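Local coordinates for DNA polymerase (Pyrobaculum calidifontis, PDB 5MDN), which probably extends DNA chains from deoxyribonucleoside triphosphates, releasing diphosphate, as a family B DNA polymerase of a hyperthermophilic archaeon, at residues Pro161-Leu166 against Asp223-Val228. Residues are numbered along the deposited sequence; the frame is centred on the assembly and turned at random.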
loop_
_atom_site.group_PDB
_atom_site.type_symbol
_atom_site.label_atom_id
_atom_site.label_comp_id
_atom_site.label_asym_id
_atom_site.label_seq_id
_atom_site.Cartn_x
_atom_site.Cartn_y
_atom_site.Cartn_z
ATOM N N PRO A 161 -19.125 11.283 8.946
ATOM C CA PRO A 161 -19.363 11.844 10.273
ATOM C C PRO A 161 -18.048 12.077 10.992
ATOM O O PRO A 161 -16.998 11.583 10.553
ATOM C CB PRO A 161 -20.197 10.756 10.966
ATOM C CG PRO A 161 -19.751 9.490 10.322
ATOM C CD PRO A 161 -19.366 9.831 8.902
ATOM N N PRO A 162 -18.053 12.834 12.086
ATOM C CA PRO A 162 -16.825 12.970 12.876
ATOM C C PRO A 162 -16.423 11.629 13.471
ATOM O O PRO A 162 -17.245 10.917 14.052
ATOM C CB PRO A 162 -17.210 13.984 13.959
ATOM C CG PRO A 162 -18.698 13.901 14.047
ATOM C CD PRO A 162 -19.161 13.626 12.648
ATOM N N LEU A 163 -15.147 11.290 13.323
ATOM C CA LEU A 163 -14.603 10.039 13.829
ATOM C C LEU A 163 -13.598 10.321 14.936
ATOM O O LEU A 163 -12.837 11.291 14.867
ATOM C CB LEU A 163 -13.931 9.234 12.711
ATOM C CG LEU A 163 -14.825 8.696 11.593
ATOM C CD1 LEU A 163 -14.006 7.874 10.609
ATOM C CD2 LEU A 163 -15.963 7.869 12.171
ATOM N N ARG A 164 -13.601 9.469 15.957
ATOM C CA ARG A 164 -12.620 9.544 17.032
ATOM C C ARG A 164 -11.382 8.769 16.593
ATOM O O ARG A 164 -11.415 7.538 16.486
ATOM C CB ARG A 164 -13.200 8.992 18.332
ATOM C CG ARG A 164 -14.339 9.829 18.900
ATOM C CD ARG A 164 -14.634 9.462 20.348
ATOM N NE ARG A 164 -15.321 8.178 20.473
ATOM C CZ ARG A 164 -16.629 8.007 20.298
ATOM N NH1 ARG A 164 -17.403 9.039 19.989
ATOM N NH2 ARG A 164 -17.163 6.802 20.432
ATOM N N VAL A 165 -10.293 9.491 16.340
ATOM C CA VAL A 165 -9.058 8.919 15.821
ATOM C C VAL A 165 -8.034 8.860 16.943
ATOM O O VAL A 165 -7.904 9.804 17.733
ATOM C CB VAL A 165 -8.528 9.737 14.627
ATOM C CG1 VAL A 165 -7.318 9.064 14.007
ATOM C CG2 VAL A 165 -9.626 9.936 13.591
ATOM N N LEU A 166 -7.307 7.746 17.012
ATOM C CA LEU A 166 -6.261 7.543 18.005
ATOM C C LEU A 166 -4.983 7.117 17.296
ATOM O O LEU A 166 -4.956 6.074 16.634
ATOM C CB LEU A 166 -6.673 6.486 19.032
ATOM C CG LEU A 166 -5.611 6.151 20.082
ATOM C CD1 LEU A 166 -5.738 7.069 21.284
ATOM C CD2 LEU A 166 -5.688 4.690 20.496
ATOM N N ASP A 223 -12.515 5.250 23.336
ATOM C CA ASP A 223 -13.362 4.558 22.366
ATOM C C ASP A 223 -13.125 5.095 20.958
ATOM O O ASP A 223 -14.011 5.741 20.382
ATOM C CB ASP A 223 -14.845 4.683 22.736
ATOM C CG ASP A 223 -15.733 3.774 21.903
ATOM O OD1 ASP A 223 -15.209 2.791 21.339
ATOM O OD2 ASP A 223 -16.950 4.043 21.811
ATOM N N PRO A 224 -11.951 4.862 20.375
ATOM C CA PRO A 224 -11.682 5.389 19.036
ATOM C C PRO A 224 -12.369 4.576 17.952
ATOM O O PRO A 224 -12.586 3.368 18.079
ATOM C CB PRO A 224 -10.158 5.274 18.921
ATOM C CG PRO A 224 -9.832 4.080 19.747
ATOM C CD PRO A 224 -10.805 4.102 20.905
ATOM N N ASP A 225 -12.711 5.266 16.865
ATOM C CA ASP A 225 -13.253 4.609 15.683
ATOM C C ASP A 225 -12.152 4.146 14.737
ATOM O O ASP A 225 -12.286 3.099 14.094
ATOM C CB ASP A 225 -14.210 5.551 14.949
ATOM C CG ASP A 225 -15.333 6.050 15.838
ATOM O OD1 ASP A 225 -16.105 5.211 16.351
ATOM O OD2 ASP A 225 -15.448 7.281 16.022
ATOM N N VAL A 226 -11.072 4.917 14.636
ATOM C CA VAL A 226 -9.905 4.562 13.839
ATOM C C VAL A 226 -8.683 4.554 14.747
ATOM O O VAL A 226 -8.501 5.459 15.571
ATOM C CB VAL A 226 -9.702 5.538 12.660
ATOM C CG1 VAL A 226 -8.661 4.994 11.695
ATOM C CG2 VAL A 226 -11.022 5.791 11.945
ATOM N N ILE A 227 -7.847 3.529 14.598
ATOM C CA ILE A 227 -6.553 3.457 15.266
ATOM C C ILE A 227 -5.476 3.505 14.193
ATOM O O ILE A 227 -5.402 2.614 13.337
ATOM C CB ILE A 227 -6.424 2.192 16.127
ATOM C CG1 ILE A 227 -7.350 2.276 17.341
ATOM C CG2 ILE A 227 -4.982 1.990 16.568
ATOM C CD1 ILE A 227 -7.376 1.014 18.183
ATOM N N VAL A 228 -4.641 4.540 14.234
ATOM C CA VAL A 228 -3.599 4.752 13.238
ATOM C C VAL A 228 -2.238 4.549 13.884
ATOM O O VAL A 228 -2.013 4.947 15.033
ATOM C CB VAL A 228 -3.692 6.153 12.600
ATOM C CG1 VAL A 228 -4.515 6.101 11.322
ATOM C CG2 VAL A 228 -4.290 7.143 13.586
#
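R164 and D223 join the two segments just ahead of the point where strands 165-172 and 226-229 pair in parallel. The R164 chain bends at chi3 (-74°), which turns the guanidinium edge to the D223 carbonyl: R164 NE donates to D223 O at 2.8 Å, from above the carbonyl plane. R164 NH2 reaches D223 OD2 at 3.1 Å in a salt bridge whose hydrogen bond is weak, the two flat groups being turned 44° apart. D225 OD2 lies over one guanidinium face, and across the contact it accepts from the backbone: R164 N meets it on the anti side at 2.9 Å, nearly straight (174°). R164 O in turn takes two donors, D225 N and V226 N. The parallel ladder then runs on through L166 N to V226 O and V228 N to L166 O. On one sheet face V165 CG1, anti to the backbone N, packs 3.6 Å from V228 CG2; on the other, L166 CB rests 3.7 Å from P224 CB, beneath helix 209-222. R255 and R273 bind D223 OD1, while R30 meets D225 OD2 and R255 meets D225 OD1. With an alanine in place of R164, the D223 carbonyl and OD2 would probably be left without this donor and charge. The pairing joins the central strand of the RNase H-like exonuclease domain, 165-172, to its parallel neighbour 226-229, with helix 209-222 in the crossover leading to the latter. Its chemistry implies that the start of the parallel pairing is gripped both by main-chain bonds and by a partly buried arginine-aspartate cluster whose opposite charges probably offset one another.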